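Local coordinates for B12-binding domain-containing protein (Kitasatospora setae, PDB 6WTE), which is a cobalamin- and [4Fe-4S]-dependent methyltransferase of the radical S-adenosylmethionine superfamily, TsrM, thought to transfer a methyl group without radical chemistry, at residues 401-406 with 550-555; 532-537 with 556-561. One frame throughout, in Å; residues are numbered along the deposited sequence.

Overall arrangement
From the N terminus the chain first builds the cobalamin-binding sheet and then the strands of the radical SAM core. Residues 401-406, running from the turn after helix 387-398 into strand 404-412, supply the first half of contact 1, which closes a long loop only when the chain returns at 550-555. Before that return, helix 533-540 begins in segment 532-537, and its partner, 556-561, follows directly after 550-555. Contact 2 thus closes a much shorter loop, and the two loops cross. The loop leading into helix 554-566 meets the core strand, and the helix itself packs on helix 533-540; the phenyl of Phe-534 touches residues of both.

Contact 1 (401-406 with 550-555); sequences DATVTG and HWRGRE. With EDO (1,2-ethanediol), chain K.
Trp-551 and Arg-552, in the loop that leads into helix 554-566, lie against Val-404 and the turn before it, where strand 404-412 of the radical SAM core begins, parallel to strand 373-380. Trp-551 offers its CB to the CG2 branch of Val-404 at 4.0 Å, the two side chains crossing at about a right angle. With CG anti to the backbone N (chi1 -172°), its indole reaches on to Val-514, whose carbonyl oxygen accepts from NE1. Arg-552 carries the polar part of the contact. Its chain runs extended from CG to NE, and the guanidinium meets two successive carbonyls with its edge. NE gives a bond of 2.8 Å to Thr-403 O, arriving in the carbonyl plane on a lone pair. NH2 reaches Ala-402 O, also at 2.8 Å, but from above that carbonyl's plane and with a more bent N-H...O angle of 136°. Two bonds to neighbouring peptides fix the rotation of the guanidinium. Past Gly-553, the N-cap residue, Arg-554 folds back, and its guanidinium lies nearly parallel to one face of the Trp-551 indole, offset toward its rim. Its NH1 bonds to Trp-551 O at 2.8 Å from above the carbonyl plane, and the backbone N of Arg-554 bonds to the same oxygen at 3.1 Å.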
ATOM      1  N   ASP A 401       2.082  24.013  11.336  1.00 16.33           N
ATOM      2  CA  ASP A 401       0.658  24.065  11.669  1.00 19.83           C
ATOM      3  C   ASP A 401      -0.181  23.281  10.661  1.00 17.08           C
ATOM      4  O   ASP A 401      -1.281  23.690  10.291  1.00 18.93           O
ATOM      5  CB  ASP A 401       0.158  25.510  11.779  1.00 22.04           C
ATOM      6  CG  ASP A 401       0.544  26.164  13.088  1.00 31.07           C
ATOM      7  OD1 ASP A 401       1.105  25.461  13.956  1.00 30.81           O
ATOM      8  OD2 ASP A 401       0.290  27.381  13.247  1.00 31.43           O
ATOM      9  N   ALA A 402       0.340  22.140  10.212  1.00 15.04           N
ATOM     10  CA  ALA A 402      -0.463  21.257   9.381  1.00 13.64           C
ATOM     11  C   ALA A 402      -1.674  20.779  10.166  1.00 13.26           C
ATOM     12  O   ALA A 402      -1.659  20.730  11.399  1.00 14.75           O
ATOM     13  CB  ALA A 402       0.361  20.060   8.914  1.00 14.21           C
ATOM     14  N   THR A 403      -2.740  20.431   9.445  1.00 11.97           N
ATOM     15  CA  THR A 403      -3.938  19.955  10.130  1.00 13.58           C
ATOM     16  C   THR A 403      -3.591  18.793  11.044  1.00 12.05           C
ATOM     17  O   THR A 403      -3.968  18.769  12.220  1.00 13.80           O
ATOM     18  CB  THR A 403      -5.018  19.530   9.134  1.00 12.97           C
ATOM     19  OG1 THR A 403      -5.190  20.542   8.137  1.00 14.47           O
ATOM     20  CG2 THR A 403      -6.337  19.287   9.862  1.00 13.08           C
ATOM     21  N   VAL A 404      -2.858  17.824  10.511  1.00 11.84           N
ATOM     22  CA  VAL A 404      -2.351  16.698  11.275  1.00 12.13           C
ATOM     23  C   VAL A 404      -0.889  16.513  10.908  1.00 11.92           C
ATOM     24  O   VAL A 404      -0.507  16.671   9.741  1.00 11.32           O
ATOM     25  CB  VAL A 404      -3.158  15.408  11.002  1.00 13.29           C
ATOM     26  CG1 VAL A 404      -2.560  14.224  11.751  1.00 14.98           C
ATOM     27  CG2 VAL A 404      -4.626  15.597  11.404  1.00 12.01           C
ATOM     28  N   THR A 405      -0.069  16.195  11.903  1.00 11.92           N
ATOM     29  CA  THR A 405       1.323  15.821  11.684  1.00 11.61           C
ATOM     30  C   THR A 405       1.507  14.406  12.212  1.00 11.60           C
ATOM     31  O   THR A 405       1.282  14.151  13.398  1.00 12.22           O
ATOM     32  CB  THR A 405       2.265  16.803  12.380  1.00 12.30           C
ATOM     33  OG1 THR A 405       1.836  18.129  12.071  1.00 14.08           O
ATOM     34  CG2 THR A 405       3.695  16.622  11.885  1.00 11.76           C
ATOM     35  N   GLY A 406       1.918  13.497  11.339  1.00 14.34           N
ATOM     36  CA  GLY A 406       2.054  12.088  11.678  1.00 13.97           C
ATOM     37  C   GLY A 406       3.520  11.703  11.746  1.00 15.05           C
ATOM     38  O   GLY A 406       4.308  12.078  10.873  1.00 14.09           O
ATOM     39  N   HIS A 550     -10.732  14.364  10.778  1.00 16.31           N
ATOM     40  CA  HIS A 550     -11.508  14.537  11.999  1.00 13.24           C
ATOM     41  C   HIS A 550     -10.681  14.273  13.249  1.00 12.97           C
ATOM     42  O   HIS A 550     -11.240  14.188  14.348  1.00 14.24           O
ATOM     43  CB  HIS A 550     -12.736  13.623  11.961  1.00 18.07           C
ATOM     44  CG  HIS A 550     -13.606  13.854  10.766  1.00 15.98           C
ATOM     45  ND1 HIS A 550     -14.187  15.074  10.499  1.00 16.86           N
ATOM     46  CD2 HIS A 550     -13.972  13.031   9.756  1.00 17.62           C
ATOM     47  CE1 HIS A 550     -14.882  14.992   9.378  1.00 21.05           C
ATOM     48  NE2 HIS A 550     -14.769  13.761   8.907  1.00 19.07           N
ATOM     49  N   TRP A 551      -9.360  14.157  13.108  1.00 12.72           N
ATOM     50  CA  TRP A 551      -8.504  13.851  14.250  1.00 14.19           C
ATOM     51  C   TRP A 551      -8.491  14.991  15.265  1.00 15.46           C
ATOM     52  O   TRP A 551      -8.638  14.762  16.472  1.00 14.01           O
ATOM     53  CB  TRP A 551      -7.092  13.536  13.747  1.00 14.61           C
ATOM     54  CG  TRP A 551      -6.148  13.012  14.789  1.00 14.74           C
ATOM     55  CD1 TRP A 551      -5.061  13.656  15.303  1.00 15.46           C
ATOM     56  CD2 TRP A 551      -6.199  11.732  15.434  1.00 15.00           C
ATOM     57  NE1 TRP A 551      -4.430  12.855  16.231  1.00 15.78           N
ATOM     58  CE2 TRP A 551      -5.110  11.670  16.328  1.00 17.45           C
ATOM     59  CE3 TRP A 551      -7.059  10.632  15.340  1.00 18.37           C
ATOM     60  CZ2 TRP A 551      -4.864  10.556  17.130  1.00 17.95           C
ATOM     61  CZ3 TRP A 551      -6.809   9.522  16.135  1.00 19.79           C
ATOM     62  CH2 TRP A 551      -5.723   9.497  17.021  1.00 16.12           C
ATOM     63  N   ARG A 552      -8.333  16.234  14.801  1.00 13.89           N
ATOM     64  CA  ARG A 552      -8.300  17.358  15.738  1.00 16.16           C
ATOM     65  C   ARG A 552      -9.523  17.381  16.647  1.00 14.20           C
ATOM     66  O   ARG A 552      -9.409  17.667  17.845  1.00 16.51           O
ATOM     67  CB  ARG A 552      -8.190  18.683  14.983  1.00 14.82           C
ATOM     68  CG  ARG A 552      -6.794  18.999  14.494  1.00 14.43           C
ATOM     69  CD  ARG A 552      -6.666  20.458  14.092  1.00 14.39           C
ATOM     70  NE  ARG A 552      -5.314  20.737  13.619  1.00 15.94           N
ATOM     71  CZ  ARG A 552      -4.798  21.949  13.463  1.00 16.83           C
ATOM     72  NH1 ARG A 552      -5.520  23.027  13.749  1.00 21.64           N
ATOM     73  NH2 ARG A 552      -3.550  22.080  13.032  1.00 15.87           N
ATOM     74  N   GLY A 553     -10.695  17.057  16.107  1.00 15.28           N
ATOM     75  CA  GLY A 553     -11.912  17.152  16.889  1.00 16.38           C
ATOM     76  C   GLY A 553     -12.413  15.826  17.423  1.00 14.69           C
ATOM     77  O   GLY A 553     -13.615  15.665  17.656  1.00 15.00           O
ATOM     78  N   ARG A 554     -11.510  14.867  17.636  1.00 15.24           N
ATOM     79  CA  ARG A 554     -11.965  13.520  17.973  1.00 14.60           C
ATOM     80  C   ARG A 554     -12.695  13.480  19.312  1.00 15.23           C
ATOM     81  O   ARG A 554     -13.669  12.731  19.469  1.00 15.44           O
ATOM     82  CB  ARG A 554     -10.784  12.540  17.958  1.00 14.32           C
ATOM     83  CG  ARG A 554      -9.610  12.886  18.866  1.00 14.47           C
ATOM     84  CD  ARG A 554      -8.443  11.981  18.469  1.00 14.10           C
ATOM     85  NE  ARG A 554      -7.256  12.118  19.310  1.00 16.13           N
ATOM     86  CZ  ARG A 554      -6.353  13.078  19.157  1.00 18.95           C
ATOM     87  NH1 ARG A 554      -6.529  13.995  18.217  1.00 16.43           N
ATOM     88  NH2 ARG A 554      -5.281  13.125  19.942  1.00 18.95           N
ATOM     89  N   GLU A 555     -12.254  14.274  20.291  1.00 15.57           N
ATOM     90  CA  GLU A 555     -12.958  14.289  21.570  1.00 16.22           C
ATOM     91  C   GLU A 555     -14.372  14.838  21.417  1.00 17.83           C
ATOM     92  O   GLU A 555     -15.322  14.288  21.989  1.00 17.12           O
ATOM     93  CB  GLU A 555     -12.179  15.093  22.610  1.00 18.12           C
ATOM     94  CG  GLU A 555     -10.929  14.386  23.117  1.00 24.53           C
ATOM     95  CD  GLU A 555     -10.376  15.008  24.382  1.00 31.70           C
ATOM     96  OE1 GLU A 555     -11.165  15.256  25.317  1.00 38.92           O
ATOM     97  OE2 GLU A 555      -9.153  15.257  24.440  1.00 38.48           O
TER
HETATM   98  C1  EDO K 809      -6.481  22.992   9.654  1.00 26.67           C
HETATM   99  O1  EDO K 809      -5.217  22.914   8.987  1.00 27.03           O
HETATM  100  C2  EDO K 809      -7.405  23.863   8.817  1.00 30.11           C
HETATM  101  O2  EDO K 809      -8.709  23.846   9.403  1.00 29.93           O

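Contact 2 (532-537 with 556-561); sequences NPFLTS and EIMRKA. With EDO (1,2-ethanediol), chain O.
Met-558 reaches from helix 554-566 across the first turn of helix 533-540, passing first Ser-537 and then Pro-533. Its CB lies 4.0 Å from Ser-537 OG. CG stands anti to the carbonyl carbon (chi1 -73°), which brings it to 3.6 Å from the same hydroxyl oxygen and also near the edge of the Phe-534 ring. SD rests 3.7 Å from Phe-534 N and meets CB and CG of Pro-533. There the chain bends (chi3 -63°), turning CE toward a bound ethanediol, probably from the crystallisation liquor, whose other end takes a hydrogen bond from Asn-532 ND2. This is a helix-helix packing contact in the C-terminal region; the axes of segments 533-537 and 556-561 approach to 8.9 Å, with 61° between their N-to-C directions. Asn-532 N-caps the first helix: its OD1 accepts from Leu-535 N at 3.2 Å and, more weakly, from Phe-534 N. Ser-537 points toward the second helix, yet its OG donates back to Pro-533 O at 2.7 Å, an oxygen that also accepts from Ser-537 N and Thr-536 OG1. The methyl of Ala-561 presses on this serine, with CB only 3.5 Å from Ser-537 CB, tighter than usual for two carbons. One turn earlier, Ile-557 brings CG2 and CD1 to CE1 at the Phe-534 ring, CG2 near the plane of the ring and 4.2 Å from that atom, while the same CG2 also touches Ser-537 CB.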
ATOM      1  N   ASN A 532     -12.709   0.801  18.652  1.00 35.30           N
ATOM      2  CA  ASN A 532     -12.241   2.177  18.730  1.00 32.03           C
ATOM      3  C   ASN A 532     -13.446   3.105  18.858  1.00 32.36           C
ATOM      4  O   ASN A 532     -14.223   3.245  17.904  1.00 29.90           O
ATOM      5  CB  ASN A 532     -11.402   2.516  17.495  1.00 31.03           C
ATOM      6  CG  ASN A 532     -10.678   3.845  17.617  1.00 29.48           C
ATOM      7  OD1 ASN A 532     -11.276   4.861  17.959  1.00 33.25           O
ATOM      8  ND2 ASN A 532      -9.385   3.843  17.320  1.00 33.88           N
ATOM      9  N   PRO A 533     -13.642   3.751  20.012  1.00 30.41           N
ATOM     10  CA  PRO A 533     -14.824   4.617  20.172  1.00 27.69           C
ATOM     11  C   PRO A 533     -14.849   5.788  19.206  1.00 29.91           C
ATOM     12  O   PRO A 533     -15.935   6.281  18.868  1.00 25.81           O
ATOM     13  CB  PRO A 533     -14.720   5.085  21.631  1.00 29.19           C
ATOM     14  CG  PRO A 533     -13.265   4.977  21.955  1.00 30.35           C
ATOM     15  CD  PRO A 533     -12.781   3.764  21.206  1.00 27.85           C
ATOM     16  N   PHE A 534     -13.681   6.256  18.759  1.00 23.61           N
ATOM     17  CA  PHE A 534     -13.646   7.310  17.753  1.00 24.08           C
ATOM     18  C   PHE A 534     -14.156   6.799  16.412  1.00 26.76           C
ATOM     19  O   PHE A 534     -14.952   7.472  15.746  1.00 21.74           O
ATOM     20  CB  PHE A 534     -12.226   7.862  17.628  1.00 24.99           C
ATOM     21  CG  PHE A 534     -12.081   8.944  16.601  1.00 23.45           C
ATOM     22  CD1 PHE A 534     -13.002   9.976  16.526  1.00 23.75           C
ATOM     23  CD2 PHE A 534     -11.019   8.938  15.716  1.00 21.61           C
ATOM     24  CE1 PHE A 534     -12.870  10.973  15.582  1.00 21.15           C
ATOM     25  CE2 PHE A 534     -10.880   9.938  14.769  1.00 22.07           C
ATOM     26  CZ  PHE A 534     -11.813  10.956  14.705  1.00 16.61           C
ATOM     27  N   LEU A 535     -13.730   5.599  16.011  1.00 23.09           N
ATOM     28  CA  LEU A 535     -14.217   5.027  14.760  1.00 26.29           C
ATOM     29  C   LEU A 535     -15.723   4.800  14.810  1.00 25.61           C
ATOM     30  O   LEU A 535     -16.440   5.130  13.859  1.00 26.21           O
ATOM     31  CB  LEU A 535     -13.480   3.721  14.465  1.00 28.87           C
ATOM     32  CG  LEU A 535     -12.040   3.907  13.992  1.00 28.78           C
ATOM     33  CD1 LEU A 535     -11.360   2.563  13.777  1.00 29.72           C
ATOM     34  CD2 LEU A 535     -12.036   4.712  12.708  1.00 29.71           C
ATOM     35  N   THR A 536     -16.221   4.256  15.922  1.00 23.82           N
ATOM     36  CA  THR A 536     -17.653   4.020  16.044  1.00 23.94           C
ATOM     37  C   THR A 536     -18.433   5.326  16.046  1.00 25.22           C
ATOM     38  O   THR A 536     -19.548   5.382  15.514  1.00 22.94           O
ATOM     39  CB  THR A 536     -17.953   3.223  17.314  1.00 29.45           C
ATOM     40  OG1 THR A 536     -17.602   4.002  18.463  1.00 36.32           O
ATOM     41  CG2 THR A 536     -17.145   1.937  17.332  1.00 32.79           C
ATOM     42  N   SER A 537     -17.863   6.384  16.627  1.00 20.77           N
ATOM     43  CA  SER A 537     -18.548   7.671  16.649  1.00 21.44           C
ATOM     44  C   SER A 537     -18.630   8.275  15.253  1.00 22.91           C
ATOM     45  O   SER A 537     -19.659   8.855  14.881  1.00 24.73           O
ATOM     46  CB  SER A 537     -17.840   8.623  17.611  1.00 21.71           C
ATOM     47  OG  SER A 537     -17.917   8.138  18.943  1.00 21.16           O
ATOM     48  N   GLU A 556     -14.528  15.917  20.643  1.00 16.31           N
ATOM     49  CA  GLU A 556     -15.856  16.480  20.415  1.00 16.58           C
ATOM     50  C   GLU A 556     -16.745  15.516  19.641  1.00 16.43           C
ATOM     51  O   GLU A 556     -17.942  15.395  19.928  1.00 16.84           O
ATOM     52  CB  GLU A 556     -15.741  17.809  19.665  1.00 17.66           C
ATOM     53  CG  GLU A 556     -17.056  18.305  19.044  1.00 17.66           C
ATOM     54  CD  GLU A 556     -18.149  18.572  20.061  1.00 18.95           C
ATOM     55  OE1 GLU A 556     -17.836  18.741  21.260  1.00 17.65           O
ATOM     56  OE2 GLU A 556     -19.335  18.635  19.657  1.00 17.46           O
ATOM     57  N   ILE A 557     -16.180  14.824  18.657  1.00 15.87           N
ATOM     58  CA  ILE A 557     -16.983  13.900  17.870  1.00 17.79           C
ATOM     59  C   ILE A 557     -17.471  12.752  18.745  1.00 17.91           C
ATOM     60  O   ILE A 557     -18.619  12.307  18.625  1.00 17.12           O
ATOM     61  CB  ILE A 557     -16.177  13.426  16.652  1.00 19.73           C
ATOM     62  CG1 ILE A 557     -16.063  14.592  15.666  1.00 16.44           C
ATOM     63  CG2 ILE A 557     -16.833  12.213  16.003  1.00 19.11           C
ATOM     64  CD1 ILE A 557     -15.054  14.393  14.575  1.00 19.29           C
ATOM     65  N   MET A 558     -16.633  12.292  19.676  1.00 17.69           N
ATOM     66  CA  MET A 558     -17.087  11.265  20.608  1.00 17.33           C
ATOM     67  C   MET A 558     -18.134  11.813  21.575  1.00 18.91           C
ATOM     68  O   MET A 558     -19.117  11.128  21.886  1.00 19.21           O
ATOM     69  CB  MET A 558     -15.887  10.672  21.350  1.00 18.80           C
ATOM     70  CG  MET A 558     -15.046   9.773  20.453  1.00 22.54           C
ATOM     71  SD  MET A 558     -13.609   8.999  21.229  1.00 22.62           S
ATOM     72  CE  MET A 558     -12.608  10.420  21.663  1.00 21.56           C
ATOM     73  N   ARG A 559     -17.975  13.061  22.026  1.00 17.53           N
ATOM     74  CA  ARG A 559     -19.003  13.653  22.876  1.00 18.22           C
ATOM     75  C   ARG A 559     -20.323  13.764  22.127  1.00 18.29           C
ATOM     76  O   ARG A 559     -21.386  13.445  22.672  1.00 19.73           O
ATOM     77  CB  ARG A 559     -18.561  15.029  23.377  1.00 18.40           C
ATOM     78  CG  ARG A 559     -19.551  15.666  24.353  1.00 19.16           C
ATOM     79  CD  ARG A 559     -19.427  17.192  24.370  1.00 19.26           C
ATOM     80  NE  ARG A 559     -19.876  17.744  23.098  1.00 18.88           N
ATOM     81  CZ  ARG A 559     -21.151  17.988  22.814  1.00 19.18           C
ATOM     82  NH1 ARG A 559     -22.086  17.749  23.721  1.00 19.84           N
ATOM     83  NH2 ARG A 559     -21.486  18.476  21.629  1.00 19.21           N
ATOM     84  N   LYS A 560     -20.273  14.211  20.868  1.00 18.81           N
ATOM     85  CA  LYS A 560     -21.503  14.404  20.113  1.00 24.12           C
ATOM     86  C   LYS A 560     -22.170  13.076  19.796  1.00 24.90           C
ATOM     87  O   LYS A 560     -23.402  13.002  19.744  1.00 26.82           O
ATOM     88  CB  LYS A 560     -21.225  15.182  18.824  1.00 24.59           C
ATOM     89  CG  LYS A 560     -22.488  15.785  18.213  1.00 32.13           C
ATOM     90  CD  LYS A 560     -22.190  16.988  17.333  1.00 30.45           C
ATOM     91  CE  LYS A 560     -21.834  16.559  15.922  1.00 32.37           C
ATOM     92  NZ  LYS A 560     -21.368  17.707  15.098  1.00 28.06           N
ATOM     93  N   ALA A 561     -21.378  12.016  19.606  1.00 21.05           N
ATOM     94  CA  ALA A 561     -21.955  10.694  19.390  1.00 20.78           C
ATOM     95  C   ALA A 561     -22.658  10.187  20.641  1.00 24.80           C
ATOM     96  O   ALA A 561     -23.723   9.560  20.552  1.00 24.60           O
ATOM     97  CB  ALA A 561     -20.869   9.714  18.949  1.00 21.85           C
TER
HETATM   98  C1  EDO O 813      -8.756   6.692  18.791  1.00 31.81           C
HETATM   99  O1  EDO O 813      -8.079   6.449  17.550  1.00 32.04           O
HETATM  100  C2  EDO O 813      -8.433   8.101  19.269  1.00 26.65           C
HETATM  101  O2  EDO O 813      -9.230   8.437  20.414  1.00 32.50           O